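Local atomic coordinates of periplasmic binding protein/LacI transcriptional regulator (PDB entry 5HQJ), a protein that binds alpha-D-arabinopyranose in the cleft between its two lobes and probably serves as the periplasmic solute-binding component of an ABC transporter. Residues Q66-S71 with S91-K96; D44-A49 with Y60-P65; V153-G158 with A170-G175. All blocks are in the same frame, centred on the assembly; numbering follows the deposited sequence.

Contact 1 (Q66-S71 with S91-K96); sequences QNTQGS and SVNEPK
Asn93 crosses the Thr68 side chain at about a right angle, and the touch is made by van der Waals contact with no direct hydrogen bond. Asn93 CB lies 3.3 Å from Thr68 O, and Asn93 ND2 stands 3.5 Å from Thr68 CA. Thr68 OG1 falls between backbone N and carbonyl carbon (chi1 53°), a rotation that brings CG2 to 3.7 Å from Asn93 OD1. A water lies between Asn67 O and Asn93 ND2, but its 2.4 Å separation from Asn67 O is too short to trust, and the bridge is doubtful.

The amide of Asn93 is positioned from outside: ND2 donates to Lys36 O, and OD1 takes a weak bond from Gln159 NE2, whose residue also touches Thr68. On the flanks, Asn67 OD1 pairs with Thr72 OG1, and Glu94 OE2 with Ser97 OG. Ser91 OG bonds to the pocket residue Asp116. The Asn93 side chain is about 7 Å from the bound sugar, and its partner Lys36 is itself a pocket residue. Loops following parallel strands 59-62 and 87-90 thus meet at the cleft, as in periplasmic binding proteins with Rossmann-like lobes.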
loop_
_atom_site.group_PDB
_atom_site.type_symbol
_atom_site.label_atom_id
_atom_site.label_comp_id
_atom_site.label_asym_id
_atom_site.label_seq_id
_atom_site.Cartn_x
_atom_site.Cartn_y
_atom_site.Cartn_z
ATOM N N GLN A 66 -2.414 -16.206 -3.905
ATOM C CA GLN A 66 -3.652 -16.659 -3.254
ATOM C C GLN A 66 -3.687 -16.249 -1.786
ATOM O O GLN A 66 -4.762 -16.158 -1.176
ATOM C CB GLN A 66 -3.803 -18.177 -3.351
ATOM C CG GLN A 66 -3.529 -18.749 -4.726
ATOM C CD GLN A 66 -2.049 -18.943 -4.989
ATOM O OE1 GLN A 66 -1.426 -19.848 -4.431
ATOM N NE2 GLN A 66 -1.472 -18.088 -5.834
ATOM N N ASN A 67 -2.501 -16.014 -1.226
ATOM C CA ASN A 67 -2.363 -15.546 0.144
ATOM C C ASN A 67 -1.103 -14.702 0.271
ATOM O O ASN A 67 -0.329 -14.588 -0.681
ATOM C CB ASN A 67 -2.323 -16.723 1.115
ATOM C CG ASN A 67 -1.415 -17.840 0.639
ATOM O OD1 ASN A 67 -0.310 -17.601 0.136
ATOM N ND2 ASN A 67 -1.877 -19.075 0.799
ATOM N N THR A 68 -0.908 -14.124 1.450
ATOM C CA THR A 68 0.121 -13.113 1.652
ATOM C C THR A 68 1.469 -13.689 2.108
ATOM O O THR A 68 2.295 -12.947 2.641
ATOM C CB THR A 68 -0.345 -12.059 2.711
ATOM O OG1 THR A 68 -0.761 -12.717 3.918
ATOM C CG2 THR A 68 -1.497 -11.256 2.197
ATOM N N GLN A 69 1.732 -14.979 1.901
ATOM C CA GLN A 69 2.785 -15.606 2.719
ATOM C C GLN A 69 4.246 -15.446 2.236
ATOM O O GLN A 69 5.096 -15.051 3.039
ATOM C CB GLN A 69 2.476 -17.095 2.929
ATOM C CG GLN A 69 2.439 -17.979 1.715
ATOM C CD GLN A 69 2.028 -19.398 2.093
ATOM O OE1 GLN A 69 0.920 -19.843 1.792
ATOM N NE2 GLN A 69 2.920 -20.108 2.777
ATOM N N GLY A 70 4.565 -15.747 0.979
ATOM C CA GLY A 70 5.935 -15.563 0.503
ATOM C C GLY A 70 6.396 -16.653 -0.424
ATOM O O GLY A 70 6.863 -16.379 -1.533
ATOM N N SER A 71 6.270 -17.896 0.031
ATOM C CA SER A 71 6.481 -19.040 -0.841
ATOM C C SER A 71 5.610 -18.925 -2.087
ATOM O O SER A 71 5.991 -19.368 -3.169
ATOM C CB SER A 71 6.163 -20.348 -0.109
ATOM O OG SER A 71 6.058 -20.121 1.287
ATOM N N SER A 91 4.869 -6.237 -6.261
ATOM C CA SER A 91 4.679 -5.727 -4.905
ATOM C C SER A 91 4.865 -6.876 -3.891
ATOM O O SER A 91 4.121 -7.869 -3.923
ATOM C CB SER A 91 3.285 -5.119 -4.770
ATOM O OG SER A 91 3.083 -4.646 -3.463
ATOM N N VAL A 92 5.837 -6.734 -2.989
ATOM C CA VAL A 92 6.297 -7.840 -2.128
ATOM C C VAL A 92 5.637 -7.882 -0.751
ATOM O O VAL A 92 5.620 -6.903 -0.018
ATOM C CB VAL A 92 7.816 -7.743 -1.930
ATOM C CG1 VAL A 92 8.330 -8.911 -1.144
ATOM C CG2 VAL A 92 8.496 -7.686 -3.279
ATOM N N ASN A 93 5.109 -9.048 -0.393
ATOM C CA ASN A 93 4.477 -9.190 0.909
ATOM C C ASN A 93 5.489 -9.220 2.049
ATOM O O ASN A 93 5.292 -8.577 3.078
ATOM C CB ASN A 93 3.609 -10.443 0.946
ATOM C CG ASN A 93 2.172 -10.178 0.481
ATOM O OD1 ASN A 93 1.462 -9.318 1.028
ATOM N ND2 ASN A 93 1.750 -10.917 -0.496
ATOM N N GLU A 94 6.577 -9.941 1.829
ATOM C CA GLU A 94 7.653 -10.057 2.815
ATOM C C GLU A 94 9.016 -10.121 2.079
ATOM O O GLU A 94 9.249 -11.020 1.272
ATOM C CB GLU A 94 7.407 -11.284 3.701
ATOM C CG GLU A 94 8.205 -11.302 5.017
ATOM C CD GLU A 94 9.667 -11.547 4.770
ATOM O OE1 GLU A 94 10.496 -10.846 5.388
ATOM O OE2 GLU A 94 9.970 -12.431 3.937
ATOM N N PRO A 95 9.910 -9.145 2.348
ATOM C CA PRO A 95 11.055 -8.870 1.469
ATOM C C PRO A 95 12.108 -9.968 1.428
ATOM O O PRO A 95 12.668 -10.226 0.361
ATOM C CB PRO A 95 11.658 -7.581 2.062
ATOM C CG PRO A 95 11.211 -7.550 3.442
ATOM C CD PRO A 95 9.866 -8.209 3.482
ATOM N N LYS A 96 12.378 -10.603 2.566
ATOM C CA LYS A 96 13.462 -11.567 2.616
ATOM C C LYS A 96 13.055 -12.790 1.803
ATOM O O LYS A 96 13.865 -13.324 1.058
ATOM C CB LYS A 96 13.829 -11.955 4.066
ATOM C CG LYS A 96 14.416 -10.804 4.932
ATOM C CD LYS A 96 13.298 -9.963 5.576
ATOM C CE LYS A 96 13.797 -8.743 6.356
ATOM N NZ LYS A 96 12.651 -7.898 6.827
HETATM O O HOH W 1 1.852 -13.597 -0.938
#

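Contact 2 (D44-A49 with Y60-P65); sequences DCNKGA and YQWVVP
Asn46 lays its carboxamide flat over one face of the Trp62 indole, with CG 3.4 Å above the ring plane and the two planes only 5° apart. The overlap runs along the whole side chain. Its CB sits almost exactly on the normal of the six-membered ring, 3.5 Å from the centroid, in a CH-pi contact. With CG anti to the backbone N (chi1 -165°), the amide is carried across the indole and stays stacked on it from end to end: ND2 extends over the pyrrole part, 3.5 Å from Trp62 CD1, and OD1 lies near CD2 and CE3. OD1 in addition accepts a bond from Tyr60.

Tyr60 OH donates this short hydrogen bond of 2.6 Å to Asn46 OD1. The donor is tilted out of the carbonyl plane, yet OD1 lies at the edge of the phenol ring, near its plane. A stack on one ring and a bond to the other together fix the rotation of the amide.

These elements belong to the beta-alpha-beta unit formed by strand 30-34, helix 42-56 and strand 59-62, in which the helix packs on the sheet's edge strand. The local axes pass 9.8 Å apart and run antiparallel at 177°, as expected in a beta-alpha-beta crossover, where the strand after the helix runs back against it. One turn after Asn46, Ala49 meets the phenol through CB, 3.6 Å from Tyr60 CE1. Its carbonyl carbon lies over one face of the phenol, and the backbone N of Trp62 over the opposite face. Cys45 adds a looser apolar touch, its CB 4.2 Å from Trp62 CH2. Val33 of the neighbouring strand and Pro35 beyond it also touch Trp62, while Cys45 and Ala49 meet helix 269-284 through Pro269 and Val277.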
loop_
_atom_site.group_PDB
_atom_site.type_symbol
_atom_site.label_atom_id
_atom_site.label_comp_id
_atom_site.label_asym_id
_atom_site.label_seq_id
_atom_site.Cartn_x
_atom_site.Cartn_y
_atom_site.Cartn_z
ATOM N N ASP A 44 -6.319 -0.919 -9.171
ATOM C CA ASP A 44 -5.814 0.288 -9.839
ATOM C C ASP A 44 -4.439 0.046 -10.461
ATOM O O ASP A 44 -4.120 0.592 -11.516
ATOM C CB ASP A 44 -5.700 1.468 -8.869
ATOM C CG ASP A 44 -7.012 2.263 -8.688
ATOM O OD1 ASP A 44 -7.864 2.273 -9.599
ATOM O OD2 ASP A 44 -7.155 2.910 -7.615
ATOM N N CYS A 45 -3.598 -0.732 -9.791
ATOM C CA CYS A 45 -2.290 -1.029 -10.328
ATOM C C CYS A 45 -2.382 -1.825 -11.616
ATOM O O CYS A 45 -1.664 -1.551 -12.591
ATOM C CB CYS A 45 -1.482 -1.806 -9.277
ATOM S SG CYS A 45 -1.198 -0.927 -7.715
ATOM N N ASN A 46 -3.268 -2.820 -11.605
ATOM C CA ASN A 46 -3.627 -3.555 -12.801
ATOM C C ASN A 46 -4.102 -2.620 -13.906
ATOM O O ASN A 46 -3.615 -2.684 -15.032
ATOM C CB ASN A 46 -4.694 -4.596 -12.444
ATOM C CG ASN A 46 -4.887 -5.651 -13.522
ATOM O OD1 ASN A 46 -4.119 -5.738 -14.480
ATOM N ND2 ASN A 46 -5.890 -6.498 -13.331
ATOM N N LYS A 47 -5.073 -1.761 -13.611
ATOM C CA LYS A 47 -5.557 -0.801 -14.625
ATOM C C LYS A 47 -4.425 0.024 -15.281
ATOM O O LYS A 47 -4.311 0.083 -16.524
ATOM C CB LYS A 47 -6.583 0.123 -13.988
ATOM C CG LYS A 47 -7.057 1.243 -14.901
ATOM C CD LYS A 47 -8.097 2.087 -14.217
ATOM C CE LYS A 47 -8.558 3.189 -15.127
ATOM N NZ LYS A 47 -9.484 4.095 -14.416
ATOM N N GLY A 48 -3.550 0.588 -14.460
ATOM C CA GLY A 48 -2.483 1.430 -14.959
ATOM C C GLY A 48 -1.473 0.601 -15.740
ATOM O O GLY A 48 -0.984 1.016 -16.773
ATOM N N ALA A 49 -1.155 -0.595 -15.255
ATOM C CA ALA A 49 -0.202 -1.438 -15.976
ATOM C C ALA A 49 -0.779 -1.899 -17.329
ATOM O O ALA A 49 -0.093 -1.880 -18.357
ATOM C CB ALA A 49 0.202 -2.635 -15.108
ATOM N N TYR A 60 0.981 -8.719 -21.821
ATOM C CA TYR A 60 0.868 -8.361 -20.423
ATOM C C TYR A 60 0.109 -9.446 -19.671
ATOM O O TYR A 60 -0.924 -9.909 -20.155
ATOM C CB TYR A 60 0.153 -7.003 -20.301
ATOM C CG TYR A 60 -0.291 -6.652 -18.895
ATOM C CD1 TYR A 60 0.610 -6.183 -17.950
ATOM C CD2 TYR A 60 -1.619 -6.779 -18.517
ATOM C CE1 TYR A 60 0.199 -5.866 -16.672
ATOM C CE2 TYR A 60 -2.044 -6.462 -17.244
ATOM C CZ TYR A 60 -1.134 -6.017 -16.317
ATOM O OH TYR A 60 -1.529 -5.688 -15.033
ATOM N N GLN A 61 0.620 -9.859 -18.508
ATOM C CA GLN A 61 -0.168 -10.654 -17.567
ATOM C C GLN A 61 -0.139 -10.111 -16.142
ATOM O O GLN A 61 0.881 -9.621 -15.616
ATOM C CB GLN A 61 0.294 -12.125 -17.556
ATOM C CG GLN A 61 1.731 -12.269 -17.880
ATOM C CD GLN A 61 2.243 -13.692 -17.785
ATOM O OE1 GLN A 61 1.559 -14.589 -17.290
ATOM N NE2 GLN A 61 3.461 -13.902 -18.264
ATOM N N TRP A 62 -1.296 -10.239 -15.518
ATOM C CA TRP A 62 -1.502 -9.952 -14.116
ATOM C C TRP A 62 -1.560 -11.285 -13.380
ATOM O O TRP A 62 -2.443 -12.100 -13.647
ATOM C CB TRP A 62 -2.792 -9.122 -13.989
ATOM C CG TRP A 62 -3.252 -8.729 -12.643
ATOM C CD1 TRP A 62 -4.294 -9.256 -11.951
ATOM C CD2 TRP A 62 -2.724 -7.682 -11.829
ATOM N NE1 TRP A 62 -4.462 -8.598 -10.760
ATOM C CE2 TRP A 62 -3.503 -7.627 -10.659
ATOM C CE3 TRP A 62 -1.671 -6.767 -11.979
ATOM C CZ2 TRP A 62 -3.251 -6.732 -9.640
ATOM C CZ3 TRP A 62 -1.434 -5.862 -10.949
ATOM C CH2 TRP A 62 -2.200 -5.865 -9.801
ATOM N N VAL A 63 -0.589 -11.516 -12.503
ATOM C CA VAL A 63 -0.435 -12.796 -11.810
ATOM C C VAL A 63 -0.666 -12.637 -10.312
ATOM O O VAL A 63 0.110 -11.987 -9.601
ATOM C CB VAL A 63 0.955 -13.386 -12.071
ATOM C CG1 VAL A 63 1.015 -14.829 -11.587
ATOM C CG2 VAL A 63 1.279 -13.300 -13.562
ATOM N N VAL A 64 -1.724 -13.264 -9.822
ATOM C CA VAL A 64 -2.195 -12.992 -8.478
ATOM C C VAL A 64 -1.855 -14.087 -7.458
ATOM O O VAL A 64 -2.222 -15.252 -7.647
ATOM C CB VAL A 64 -3.714 -12.805 -8.471
ATOM C CG1 VAL A 64 -4.119 -12.175 -7.183
ATOM C CG2 VAL A 64 -4.180 -11.944 -9.661
ATOM N N PRO A 65 -1.173 -13.717 -6.359
ATOM C CA PRO A 65 -1.012 -14.683 -5.260
ATOM C C PRO A 65 -2.351 -15.058 -4.595
ATOM O O PRO A 65 -3.304 -14.293 -4.710
ATOM C CB PRO A 65 -0.100 -13.945 -4.273
ATOM C CG PRO A 65 0.631 -12.889 -5.116
ATOM C CD PRO A 65 -0.387 -12.486 -6.144
#

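Contact 3 (V153-G158 with A170-G175); sequences VAIITG and AGIKKG
Ile155 and Ile172 meet without any flat group between them: no ring, amide or guanidinium takes part across the two segments, and faces and edges have no role here. An aromatic side chain does approach from outside: Phe215 of strand 211-216 touches both isoleucines.

The central pair approaches tip to tip. Ile155 CD1 comes within 3.8 Å of Ile172 CG2, a normal van der Waals separation between methyl groups. Ile155 reaches that far because its CG1-CD1 arm is extended (chi2 175°), projecting the terminal methyl from the strand to the helix. On the helix side the shorter CG2 branch, anti to the backbone N, makes the touch. The backbones remain well separated, with CA atoms of Ile155 and Ile172 8.8 Å apart, which shows that side chains alone span the gap.

The same Ile155 methyl is met by Lys173, whose chain, extended beyond CG, passes at an oblique angle and places CE 4.1 Å from Ile155 CD1. The ammonium nitrogen lies farther off, NZ being 5.4 Å from CD1, and so the lysine takes part through its aliphatic portion. Around this centre, Thr187 of strand 181-188 touches both Ile155 and Lys173, and Ile169 one turn earlier on the helix touches Ile155.

Strand 150-156, helix 163-176 and strand 181-188 form a beta-alpha-beta unit, and this contact joins its first strand to its helix. The same helix carries the pocket residues Asn164 and Arg168, although Ile172 itself is about 11 Å from the sugar. With only methyl and methylene groups touching and no hydrogen bond across the segments, the join rests on dispersion and on the burial of both isoleucines, with shape rather than directional bonding setting the fit.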
loop_
_atom_site.group_PDB
_atom_site.type_symbol
_atom_site.label_atom_id
_atom_site.label_comp_id
_atom_site.label_asym_id
_atom_site.label_seq_id
_atom_site.Cartn_x
_atom_site.Cartn_y
_atom_site.Cartn_z
ATOM N N VAL A 153 -4.014 7.418 21.180
ATOM C CA VAL A 153 -4.262 6.980 19.816
ATOM C C VAL A 153 -3.908 5.525 19.599
ATOM O O VAL A 153 -3.086 4.943 20.321
ATOM C CB VAL A 153 -3.474 7.830 18.795
ATOM C CG1 VAL A 153 -3.903 9.283 18.873
ATOM C CG2 VAL A 153 -1.983 7.679 18.971
ATOM N N ALA A 154 -4.534 4.929 18.596
ATOM C CA ALA A 154 -4.292 3.541 18.179
ATOM C C ALA A 154 -3.916 3.478 16.705
ATOM O O ALA A 154 -4.321 4.324 15.914
ATOM C CB ALA A 154 -5.506 2.647 18.449
ATOM N N ILE A 155 -3.101 2.485 16.362
ATOM C CA ILE A 155 -2.640 2.242 15.013
ATOM C C ILE A 155 -3.052 0.850 14.590
ATOM O O ILE A 155 -2.745 -0.143 15.280
ATOM C CB ILE A 155 -1.084 2.382 14.896
ATOM C CG1 ILE A 155 -0.604 3.725 15.411
ATOM C CG2 ILE A 155 -0.636 2.070 13.409
ATOM C CD1 ILE A 155 0.925 3.851 15.419
ATOM N N ILE A 156 -3.777 0.777 13.475
ATOM C CA ILE A 156 -4.295 -0.487 12.913
ATOM C C ILE A 156 -3.543 -0.747 11.633
ATOM O O ILE A 156 -3.559 0.108 10.721
ATOM C CB ILE A 156 -5.819 -0.425 12.654
ATOM C CG1 ILE A 156 -6.573 0.071 13.899
ATOM C CG2 ILE A 156 -6.331 -1.753 12.193
ATOM C CD1 ILE A 156 -6.366 -0.747 15.144
ATOM N N THR A 157 -2.881 -1.902 11.535
ATOM C CA THR A 157 -2.120 -2.208 10.340
ATOM C C THR A 157 -2.663 -3.446 9.666
ATOM O O THR A 157 -3.680 -3.990 10.102
ATOM C CB THR A 157 -0.605 -2.319 10.672
ATOM O OG1 THR A 157 0.101 -2.447 9.429
ATOM C CG2 THR A 157 -0.263 -3.472 11.659
ATOM N N GLY A 158 -1.977 -3.896 8.614
ATOM C CA GLY A 158 -2.410 -5.067 7.870
ATOM C C GLY A 158 -1.591 -6.260 8.279
ATOM O O GLY A 158 -1.595 -6.665 9.440
ATOM N N ALA A 170 6.404 3.313 11.579
ATOM C CA ALA A 170 7.599 3.995 12.087
ATOM C C ALA A 170 7.538 5.507 11.876
ATOM O O ALA A 170 7.908 6.262 12.771
ATOM C CB ALA A 170 8.812 3.392 11.459
ATOM N N GLY A 171 7.039 5.941 10.724
ATOM C CA GLY A 171 6.823 7.359 10.493
ATOM C C GLY A 171 5.844 8.008 11.455
ATOM O O GLY A 171 6.086 9.100 11.974
ATOM N N ILE A 172 4.735 7.340 11.732
ATOM C CA ILE A 172 3.782 7.834 12.710
ATOM C C ILE A 172 4.436 7.938 14.071
ATOM O O ILE A 172 4.288 8.976 14.706
ATOM C CB ILE A 172 2.518 6.919 12.802
ATOM C CG1 ILE A 172 1.715 6.899 11.472
ATOM C CG2 ILE A 172 1.667 7.325 13.978
ATOM C CD1 ILE A 172 0.679 5.796 11.377
ATOM N N LYS A 173 5.094 6.883 14.548
ATOM C CA LYS A 173 5.615 6.891 15.899
ATOM C C LYS A 173 6.724 7.957 16.016
ATOM O O LYS A 173 6.757 8.690 16.979
ATOM C CB LYS A 173 6.087 5.495 16.308
ATOM C CG LYS A 173 4.930 4.565 16.471
ATOM C CD LYS A 173 5.345 3.182 17.027
ATOM C CE LYS A 173 4.146 2.355 17.486
ATOM N NZ LYS A 173 4.669 1.072 18.088
ATOM N N LYS A 174 7.598 8.071 15.034
ATOM C CA LYS A 174 8.654 9.109 15.106
ATOM C C LYS A 174 8.043 10.519 15.097
ATOM O O LYS A 174 8.446 11.385 15.883
ATOM C CB LYS A 174 9.649 8.922 13.962
ATOM C CG LYS A 174 10.887 9.777 14.052
ATOM C CD LYS A 174 11.762 9.630 12.812
ATOM C CE LYS A 174 12.220 8.197 12.608
ATOM N NZ LYS A 174 13.263 8.102 11.555
ATOM N N GLY A 175 7.035 10.750 14.264
ATOM C CA GLY A 175 6.356 12.039 14.182
ATOM C C GLY A 175 5.609 12.386 15.453
ATOM O O GLY A 175 5.652 13.507 15.950
#

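Overall arrangement
From the N terminus, contact 2 comes first: it closes a ten-residue loop made of the rest of helix 42-56 and the turn into strand 59-62, within one beta-alpha-beta unit. Its second segment runs directly into 66-71, where contact 1 opens; that contact then closes a loop containing helix 71-82 and strand 87-90 and brings together two loops at the cleft. The centres of these two lie 16 Å apart in the same lobe. Contact 3 follows later, in the other lobe, and closes a loop of eleven residues, the connection after strand 150-156 and the first turns of helix 163-176. Its centre is 29 Å from that of contact 2, across the centre of the chain. All three stand in series; none nests or crosses.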